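Local structure of conserved hypothetical protein (Shewanella loihica, 2GPI) at residues I6-A20 / T24-Q38. The protein is of unknown function, a small alpha/beta member of the DUF1488 family that may take part in transcriptional regulation of the shikimate pathway. Residues are numbered along the deposited sequence; the frame is centred on the assembly and turned at random.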
ATOM      1  N   ILE A   6      13.470  -4.173   3.602  1.00 13.08           N
ATOM      2  CA  ILE A   6      12.048  -3.805   3.734  1.00 11.66           C
ATOM      3  C   ILE A   6      11.226  -4.927   3.162  1.00 13.16           C
ATOM      4  O   ILE A   6      11.264  -5.192   1.981  1.00 12.91           O
ATOM      5  CB  ILE A   6      11.664  -2.460   3.043  1.00 14.23           C
ATOM      6  CG1 ILE A   6      12.483  -1.316   3.642  1.00 14.71           C
ATOM      7  CG2 ILE A   6      10.154  -2.184   3.221  1.00 14.04           C
ATOM      8  CD1 ILE A   6      12.653  -0.073   2.745  1.00 16.84           C
ATOM      9  N   ILE A   7      10.487  -5.628   4.021  1.00 10.22           N
ATOM     10  CA  ILE A   7       9.702  -6.791   3.635  1.00 11.44           C
ATOM     11  C   ILE A   7       8.212  -6.452   3.645  1.00 11.02           C
ATOM     12  O   ILE A   7       7.713  -5.841   4.589  1.00 14.05           O
ATOM     13  CB  ILE A   7       9.920  -7.912   4.646  1.00 11.46           C
ATOM     14  CG1 ILE A   7      11.404  -8.342   4.684  1.00 14.12           C
ATOM     15  CG2 ILE A   7       8.981  -9.119   4.366  1.00 16.49           C
ATOM     16  CD1 ILE A   7      11.760  -9.326   5.868  1.00 15.16           C
ATOM     17  N   PHE A   8       7.504  -6.861   2.607  1.00 11.03           N
ATOM     18  CA  PHE A   8       6.066  -6.729   2.563  1.00 10.85           C
ATOM     19  C   PHE A   8       5.429  -8.023   3.032  1.00 11.72           C
ATOM     20  O   PHE A   8       5.605  -9.095   2.423  1.00 12.74           O
ATOM     21  CB  PHE A   8       5.627  -6.304   1.174  1.00 13.59           C
ATOM     22  CG  PHE A   8       6.075  -4.922   0.874  1.00 10.76           C
ATOM     23  CD1 PHE A   8       5.283  -3.847   1.227  1.00 10.88           C
ATOM     24  CD2 PHE A   8       7.323  -4.684   0.388  1.00 11.58           C
ATOM     25  CE1 PHE A   8       5.741  -2.548   1.075  1.00 10.65           C
ATOM     26  CE2 PHE A   8       7.752  -3.388   0.185  1.00 12.08           C
ATOM     27  CZ  PHE A   8       6.937  -2.321   0.542  1.00 12.95           C
ATOM     28  N   THR A   9       4.752  -7.933   4.165  1.00 11.70           N
ATOM     29  CA  THR A   9       4.308  -9.121   4.861  1.00 11.91           C
ATOM     30  C   THR A   9       2.882  -9.581   4.548  1.00 13.12           C
ATOM     31  O   THR A   9       2.405 -10.584   5.127  1.00 12.82           O
ATOM     32  CB  THR A   9       4.507  -8.910   6.374  1.00 13.17           C
ATOM     33  OG1 THR A   9       3.843  -7.706   6.799  1.00 14.22           O
ATOM     34  CG2 THR A   9       5.994  -8.849   6.749  1.00  9.66           C
ATOM     35  N   GLU A  10       2.211  -8.882   3.622  1.00 11.86           N
ATOM     36  CA  GLU A  10       0.974  -9.376   3.014  1.00 12.73           C
ATOM     37  C   GLU A  10      -0.191  -9.581   3.987  1.00 14.28           C
ATOM     38  O   GLU A  10      -1.006 -10.491   3.810  1.00 14.26           O
ATOM     39  CB  GLU A  10       1.239 -10.655   2.201  1.00 14.41           C
ATOM     40  CG  GLU A  10       2.297 -10.461   1.092  1.00 17.73           C
ATOM     41  CD  GLU A  10       2.057  -9.226   0.222  1.00 21.28           C
ATOM     42  OE1 GLU A  10       1.019  -9.150  -0.480  1.00 16.83           O
ATOM     43  OE2 GLU A  10       2.945  -8.318   0.212  1.00 20.57           O
ATOM     44  N   GLN A  11      -0.244  -8.729   5.012  1.00 15.26           N
ATOM     45  CA  GLN A  11      -1.435  -8.602   5.836  0.50 14.59           C
ATOM     46  C   GLN A  11      -2.269  -7.538   5.127  1.00 15.64           C
ATOM     47  O   GLN A  11      -1.969  -6.354   5.183  1.00 17.84           O
ATOM     48  CB  GLN A  11      -1.038  -8.262   7.288  0.50 11.39           C
ATOM     49  CG  GLN A  11      -0.169  -9.332   7.935  0.50 15.69           C
ATOM     50  CD  GLN A  11       0.253  -9.001   9.355  0.50 15.50           C
ATOM     51  OE1 GLN A  11      -0.266  -8.075   9.969  0.50 24.47           O
ATOM     52  NE2 GLN A  11       1.195  -9.777   9.889  0.50 24.65           N
ATOM     53  N   LEU A  12      -3.231  -8.007   4.332  0.50 12.69           N
ATOM     54  CA  LEU A  12      -4.021  -7.153   3.431  0.50  9.81           C
ATOM     55  C   LEU A  12      -5.425  -7.100   3.971  0.50 13.56           C
ATOM     56  O   LEU A  12      -6.067  -8.144   4.134  0.50 11.36           O
ATOM     57  CB  LEU A  12      -3.998  -7.685   1.998  0.50 10.93           C
ATOM     58  CG  LEU A  12      -2.588  -8.005   1.459  0.50  6.47           C
ATOM     59  CD1 LEU A  12      -2.665  -8.789   0.133  0.50 11.21           C
ATOM     60  CD2 LEU A  12      -1.696  -6.794   1.370  0.50  8.40           C
ATOM     61  N   THR A  13      -5.869  -5.889   4.296  1.00 12.60           N
ATOM     62  CA  THR A  13      -7.229  -5.645   4.861  1.00 13.47           C
ATOM     63  C   THR A  13      -7.821  -4.352   4.265  1.00 12.59           C
ATOM     64  O   THR A  13      -7.125  -3.511   3.724  1.00 15.82           O
ATOM     65  CB  THR A  13      -7.155  -5.582   6.395  1.00 16.85           C
ATOM     66  OG1 THR A  13      -6.307  -4.492   6.803  1.00 17.53           O
ATOM     67  CG2 THR A  13      -6.619  -6.891   6.949  1.00 19.48           C
ATOM     68  N   TRP A  14      -9.139  -4.216   4.383  1.00 14.89           N
ATOM     69  CA  TRP A  14      -9.832  -2.954   4.158  1.00 13.90           C
ATOM     70  C   TRP A  14      -9.992  -2.157   5.457  1.00 13.88           C
ATOM     71  O   TRP A  14     -10.444  -2.685   6.513  1.00 16.09           O
ATOM     72  CB  TRP A  14     -11.206  -3.187   3.512  1.00 14.56           C
ATOM     73  CG  TRP A  14     -11.855  -1.898   3.002  1.00 15.49           C
ATOM     74  CD1 TRP A  14     -12.828  -1.166   3.627  1.00 22.42           C
ATOM     75  CD2 TRP A  14     -11.540  -1.186   1.790  1.00 13.60           C
ATOM     76  NE1 TRP A  14     -13.146  -0.072   2.875  1.00 19.28           N
ATOM     77  CE2 TRP A  14     -12.386  -0.052   1.741  1.00 18.12           C
ATOM     78  CE3 TRP A  14     -10.676  -1.413   0.726  1.00 17.45           C
ATOM     79  CZ2 TRP A  14     -12.359   0.865   0.677  1.00 14.69           C
ATOM     80  CZ3 TRP A  14     -10.659  -0.507  -0.356  1.00 19.00           C
ATOM     81  CH2 TRP A  14     -11.470   0.633  -0.345  1.00 19.64           C
ATOM     82  N   ASP A  15      -9.659  -0.888   5.380  1.00 14.03           N
ATOM     83  CA  ASP A  15      -9.806   0.031   6.482  1.00 16.29           C
ATOM     84  C   ASP A  15     -10.993   0.947   6.174  1.00 16.55           C
ATOM     85  O   ASP A  15     -10.921   1.828   5.296  1.00 15.31           O
ATOM     86  CB  ASP A  15      -8.480   0.787   6.659  1.00 17.79           C
ATOM     87  CG  ASP A  15      -8.515   1.816   7.783  1.00 22.72           C
ATOM     88  OD1 ASP A  15      -9.584   2.313   8.181  1.00 22.61           O
ATOM     89  OD2 ASP A  15      -7.405   2.132   8.262  1.00 25.82           O
ATOM     90  N   VAL A  16     -12.132   0.707   6.835  1.00 14.41           N
ATOM     91  CA  VAL A  16     -13.323   1.540   6.563  1.00 15.98           C
ATOM     92  C   VAL A  16     -13.183   3.031   6.999  1.00 17.38           C
ATOM     93  O   VAL A  16     -13.824   3.885   6.429  1.00 20.85           O
ATOM     94  CB  VAL A  16     -14.619   0.927   7.152  1.00 19.67           C
ATOM     95  CG1 VAL A  16     -14.954  -0.449   6.504  1.00 15.68           C
ATOM     96  CG2 VAL A  16     -14.489   0.802   8.664  1.00 18.47           C
ATOM     97  N   GLN A  17     -12.313   3.295   7.962  1.00 19.66           N
ATOM     98  CA  GLN A  17     -12.126   4.644   8.512  1.00 21.69           C
ATOM     99  C   GLN A  17     -11.495   5.510   7.436  1.00 22.67           C
ATOM    100  O   GLN A  17     -11.864   6.658   7.256  1.00 25.22           O
ATOM    101  CB  GLN A  17     -11.257   4.566   9.774  1.00 24.97           C
ATOM    102  CG  GLN A  17     -10.635   5.871  10.261  1.00 38.76           C
ATOM    103  CD  GLN A  17     -11.383   6.518  11.417  1.00 49.99           C
ATOM    104  OE1 GLN A  17     -12.140   5.862  12.144  1.00 52.55           O
ATOM    105  NE2 GLN A  17     -11.148   7.813  11.609  1.00 56.85           N
ATOM    106  N   LEU A  18     -10.583   4.917   6.679  1.00 18.01           N
ATOM    107  CA  LEU A  18      -9.875   5.632   5.627  1.00 18.98           C
ATOM    108  C   LEU A  18     -10.367   5.329   4.205  1.00 20.78           C
ATOM    109  O   LEU A  18      -9.915   5.980   3.270  1.00 21.00           O
ATOM    110  CB  LEU A  18      -8.407   5.273   5.682  1.00 20.11           C
ATOM    111  CG  LEU A  18      -7.678   5.547   6.990  1.00 26.40           C
ATOM    112  CD1 LEU A  18      -6.209   5.152   6.907  1.00 27.41           C
ATOM    113  CD2 LEU A  18      -7.847   7.046   7.319  1.00 23.09           C
ATOM    114  N   SER A  19     -11.234   4.330   4.047  1.00 16.02           N
ATOM    115  CA  SER A  19     -11.615   3.803   2.716  1.00 14.19           C
ATOM    116  C   SER A  19     -10.373   3.495   1.904  1.00 12.63           C
ATOM    117  O   SER A  19     -10.130   4.122   0.861  1.00 14.58           O
ATOM    118  CB  SER A  19     -12.514   4.764   1.960  1.00 15.94           C
ATOM    119  OG  SER A  19     -13.743   4.924   2.664  1.00 19.56           O
ATOM    120  N   ALA A  20      -9.572   2.563   2.426  1.00 12.42           N
ATOM    121  CA  ALA A  20      -8.268   2.241   1.859  1.00 12.08           C
ATOM    122  C   ALA A  20      -7.970   0.770   2.041  1.00 11.77           C
ATOM    123  O   ALA A  20      -8.434   0.168   3.009  1.00 13.14           O
ATOM    124  CB  ALA A  20      -7.192   3.079   2.567  1.00 11.21           C
ATOM    125  N   THR A  24       0.981  -4.168   4.820  1.00 12.79           N
ATOM    126  CA  THR A  24       2.016  -4.085   5.827  1.00 11.40           C
ATOM    127  C   THR A  24       3.426  -4.289   5.254  1.00 12.41           C
ATOM    128  O   THR A  24       3.653  -5.107   4.367  1.00 11.85           O
ATOM    129  CB  THR A  24       1.779  -5.144   6.917  1.00 13.57           C
ATOM    130  OG1 THR A  24       1.593  -6.425   6.286  1.00 15.20           O
ATOM    131  CG2 THR A  24       0.551  -4.804   7.743  1.00 15.18           C
ATOM    132  N   ALA A  25       4.351  -3.477   5.737  1.00 11.52           N
ATOM    133  CA  ALA A  25       5.771  -3.662   5.489  1.00 10.25           C
ATOM    134  C   ALA A  25       6.414  -3.823   6.844  1.00 12.83           C
ATOM    135  O   ALA A  25       5.827  -3.519   7.871  1.00 12.62           O
ATOM    136  CB  ALA A  25       6.372  -2.464   4.781  1.00 13.19           C
ATOM    137  N   GLN A  26       7.630  -4.337   6.864  1.00 10.34           N
ATOM    138  CA  GLN A  26       8.335  -4.506   8.104  1.00 13.38           C
ATOM    139  C   GLN A  26       9.804  -4.317   7.828  1.00 14.11           C
ATOM    140  O   GLN A  26      10.324  -4.787   6.812  1.00 12.96           O
ATOM    141  CB  GLN A  26       8.057  -5.923   8.582  1.00 13.32           C
ATOM    142  CG  GLN A  26       8.453  -6.205   9.929  1.00 18.91           C
ATOM    143  CD  GLN A  26       7.909  -7.565  10.327  1.00 22.00           C
ATOM    144  OE1 GLN A  26       6.688  -7.784  10.347  1.00 22.99           O
ATOM    145  NE2 GLN A  26       8.813  -8.485  10.625  1.00 32.55           N
ATOM    146  N   GLN A  27      10.503  -3.682   8.761  1.00  9.90           N
ATOM    147  CA  GLN A  27      11.936  -3.581   8.607  1.00 12.32           C
ATOM    148  C   GLN A  27      12.574  -3.861   9.974  1.00 15.93           C
ATOM    149  O   GLN A  27      12.225  -3.229  10.978  1.00 13.10           O
ATOM    150  CB  GLN A  27      12.297  -2.222   7.979  1.00 15.54           C
ATOM    151  CG  GLN A  27      13.663  -2.228   7.200  1.00 16.65           C
ATOM    152  CD  GLN A  27      14.845  -1.806   8.067  1.00 25.91           C
ATOM    153  OE1 GLN A  27      14.666  -1.378   9.199  1.00 28.33           O
ATOM    154  NE2 GLN A  27      16.044  -1.885   7.510  1.00 25.10           N
ATOM    155  N   GLN A  28      13.454  -4.860  10.020  1.00 17.28           N
ATOM    156  CA  GLN A  28      14.171  -5.201  11.248  1.00 24.24           C
ATOM    157  C   GLN A  28      13.199  -5.224  12.427  1.00 24.09           C
ATOM    158  O   GLN A  28      13.431  -4.559  13.453  1.00 24.05           O
ATOM    159  CB  GLN A  28      15.335  -4.231  11.459  1.00 24.89           C
ATOM    160  CG  GLN A  28      16.461  -4.427  10.430  1.00 29.42           C
ATOM    161  CD  GLN A  28      17.558  -3.361  10.518  1.00 34.61           C
ATOM    162  OE1 GLN A  28      17.277  -2.162  10.612  1.00 54.62           O
ATOM    163  NE2 GLN A  28      18.810  -3.800  10.475  1.00 45.31           N
ATOM    164  N   GLY A  29      12.085  -5.935  12.244  1.00 19.89           N
ATOM    165  CA  GLY A  29      11.124  -6.136  13.315  1.00 22.59           C
ATOM    166  C   GLY A  29      10.057  -5.071  13.546  1.00 23.45           C
ATOM    167  O   GLY A  29       9.143  -5.270  14.341  1.00 27.62           O
HETATM  168  N   MSE A  30      10.179  -3.946  12.871  1.00 15.50           N
HETATM  169  CA  MSE A  30       9.216  -2.877  13.033  0.50 15.52           C
HETATM  170  C   MSE A  30       8.273  -2.801  11.873  1.00 12.42           C
HETATM  171  O   MSE A  30       8.703  -2.689  10.709  1.00 13.47           O
HETATM  172  CB  MSE A  30       9.895  -1.549  13.153  0.50 14.98           C
HETATM  173  CG  MSE A  30       8.903  -0.431  13.279  0.50 13.52           C
HETATM  174 SE   MSE A  30       9.893   1.151  13.685  0.50 16.02          SE
HETATM  175  CE  MSE A  30      10.743   0.298  15.294  0.50 12.68           C
ATOM    176  N   VAL A  31       6.996  -2.853  12.197  1.00 11.36           N
ATOM    177  CA  VAL A  31       5.923  -2.799  11.224  1.00  9.14           C
ATOM    178  C   VAL A  31       5.711  -1.343  10.768  1.00 11.55           C
ATOM    179  O   VAL A  31       5.748  -0.374  11.562  1.00 10.36           O
ATOM    180  CB  VAL A  31       4.618  -3.373  11.785  1.00 11.67           C
ATOM    181  CG1 VAL A  31       3.451  -3.184  10.788  1.00 12.50           C
ATOM    182  CG2 VAL A  31       4.872  -4.880  12.172  1.00 11.51           C
ATOM    183  N   ILE A  32       5.532  -1.226   9.463  1.00 10.03           N
ATOM    184  CA  ILE A  32       5.175   0.012   8.806  1.00  9.55           C
ATOM    185  C   ILE A  32       3.828  -0.191   8.101  1.00 11.81           C
ATOM    186  O   ILE A  32       3.724  -0.999   7.167  1.00 10.97           O
ATOM    187  CB  ILE A  32       6.263   0.489   7.821  1.00  9.46           C
ATOM    188  CG1 ILE A  32       7.584   0.758   8.556  1.00 14.60           C
ATOM    189  CG2 ILE A  32       5.769   1.735   7.090  1.00 12.09           C
ATOM    190  CD1 ILE A  32       8.815   0.817   7.598  1.00 15.31           C
ATOM    191  N   ASP A  33       2.810   0.485   8.615  1.00  8.88           N
ATOM    192  CA  ASP A  33       1.498   0.430   8.021  1.00  9.87           C
ATOM    193  C   ASP A  33       1.431   1.273   6.746  1.00  9.60           C
ATOM    194  O   ASP A  33       1.709   2.492   6.712  1.00 12.08           O
ATOM    195  CB  ASP A  33       0.407   0.731   9.037  1.00 13.27           C
ATOM    196  CG  ASP A  33       0.373  -0.337  10.140  1.00 14.33           C
ATOM    197  OD1 ASP A  33       0.181  -1.533   9.827  1.00 15.03           O
ATOM    198  OD2 ASP A  33       0.657   0.015  11.298  1.00 16.94           O
ATOM    199  N   CYS A  34       1.005   0.630   5.666  1.00 10.61           N
ATOM    200  CA  CYS A  34       0.908   1.299   4.370  1.00 11.15           C
ATOM    201  C   CYS A  34      -0.543   1.262   3.893  1.00 12.16           C
ATOM    202  O   CYS A  34      -1.297   0.337   4.226  1.00 11.90           O
ATOM    203  CB  CYS A  34       1.730   0.600   3.308  1.00 11.57           C
ATOM    204  SG  CYS A  34       3.487   0.434   3.740  1.00 12.32           S
ATOM    205  N   TYR A  35      -0.907   2.254   3.121  1.00 11.26           N
ATOM    206  CA  TYR A  35      -2.295   2.435   2.694  1.00 11.11           C
ATOM    207  C   TYR A  35      -2.347   2.891   1.248  1.00 12.43           C
ATOM    208  O   TYR A  35      -1.550   3.682   0.815  1.00 12.78           O
ATOM    209  CB  TYR A  35      -2.991   3.445   3.570  1.00 11.68           C
ATOM    210  CG  TYR A  35      -3.045   3.046   5.019  1.00 13.73           C
ATOM    211  CD1 TYR A  35      -2.040   3.386   5.908  1.00 13.73           C
ATOM    212  CD2 TYR A  35      -4.108   2.282   5.504  1.00 16.46           C
ATOM    213  CE1 TYR A  35      -2.074   2.956   7.197  1.00 14.52           C
ATOM    214  CE2 TYR A  35      -4.174   1.878   6.813  1.00 14.18           C
ATOM    215  CZ  TYR A  35      -3.138   2.212   7.687  1.00 11.62           C
ATOM    216  OH  TYR A  35      -3.181   1.820   8.990  1.00 15.78           O
ATOM    217  N   ILE A  36      -3.311   2.360   0.506  1.00 12.99           N
ATOM    218  CA  ILE A  36      -3.659   2.884  -0.817  1.00 11.52           C
ATOM    219  C   ILE A  36      -5.181   3.131  -0.827  1.00 12.87           C
ATOM    220  O   ILE A  36      -5.987   2.200  -0.624  1.00 12.93           O
ATOM    221  CB  ILE A  36      -3.147   1.993  -2.000  1.00 12.32           C
ATOM    222  CG1 ILE A  36      -3.484   2.608  -3.352  1.00 14.90           C
ATOM    223  CG2 ILE A  36      -3.661   0.540  -1.904  1.00 11.27           C
ATOM    224  CD1 ILE A  36      -2.783   1.937  -4.552  1.00 15.01           C
ATOM    225  N   GLY A  37      -5.540   4.393  -1.006  1.00 13.63           N
ATOM    226  CA  GLY A  37      -6.932   4.761  -0.939  1.00 12.83           C
ATOM    227  C   GLY A  37      -7.771   4.222  -2.087  1.00 14.15           C
ATOM    228  O   GLY A  37      -7.272   3.882  -3.169  1.00 14.23           O
ATOM    229  N   GLN A  38      -9.068   4.112  -1.829  1.00 13.39           N
ATOM    230  CA  GLN A  38     -10.021   3.586  -2.815  1.00 13.88           C
ATOM    231  C   GLN A  38      -9.852   4.272  -4.161  1.00 12.04           C
ATOM    232  O   GLN A  38      -9.735   3.580  -5.217  1.00 13.66           O
ATOM    233  CB  GLN A  38     -11.429   3.751  -2.300  1.00 13.78           C
ATOM    234  CG  GLN A  38     -12.417   3.115  -3.236  1.00 15.14           C
ATOM    235  CD  GLN A  38     -13.813   3.129  -2.688  1.00 18.29           C
ATOM    236  OE1 GLN A  38     -14.032   3.349  -1.483  1.00 18.54           O
ATOM    237  NE2 GLN A  38     -14.776   2.891  -3.564  1.00 19.01           N
TER
HETATM  238  O   HOH W   1       4.230  -7.134   9.357  1.00 23.91           O
HETATM  239  O   HOH W   2       1.957  -6.218   2.495  1.00 12.58           O
HETATM  240  O   HOH W   3      -5.330   0.577   9.932  1.00 21.71           O
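Ile7 and Gln26 form an antiparallel hydrogen-bonded pair, Ile7 N giving Gln26 O a nearly straight bond (2.9 Å, 177°), where strand 6-8 runs along the second strand of the meander 13-15, 20-27, 30-37. Beyond it Thr9 N reaches Thr24 O from above the carbonyl plane, and strand 6-8 gives way to a loop that Thr24 ties down. The threonine side chains cross at about a right angle, hydroxyl to hydroxyl, with Thr9 OG1 2.6 Å from Thr24 OG1. A chi1 of 51° sets Thr24 OG1 between its own N and carbonyl carbon, where it accepts from Gln11 N, whichever hydroxyl donates, while CG2 lies 3.8 Å from Gln11 CB. A valine in place of this threonine would probably leave Gln11 N without its acceptor and the Thr9 hydroxyl with water 1 as its remaining partner here. Water 1 bridges Thr9 OG1 to Gln26 OE1. On the sheet face turned to helix 63-75, Ala25 CB packs off-centre on the Phe8 ring, 3.8 Å from CE1. At the far end, Gln38 N bonds Ser19 O, in the G1 bulge formed by Ser19 and Ala20 opposite Asp15, and Gln38 CB meets the Trp14 ring at its edge. Asp15 OD1 takes Leu18 N in an Asx motif. Leu18 CD1 sits over one face of Tyr35, 4.0 Å from the ring centroid, and water 3 links Tyr35 OH (2.7 Å) to Asp15 OD2.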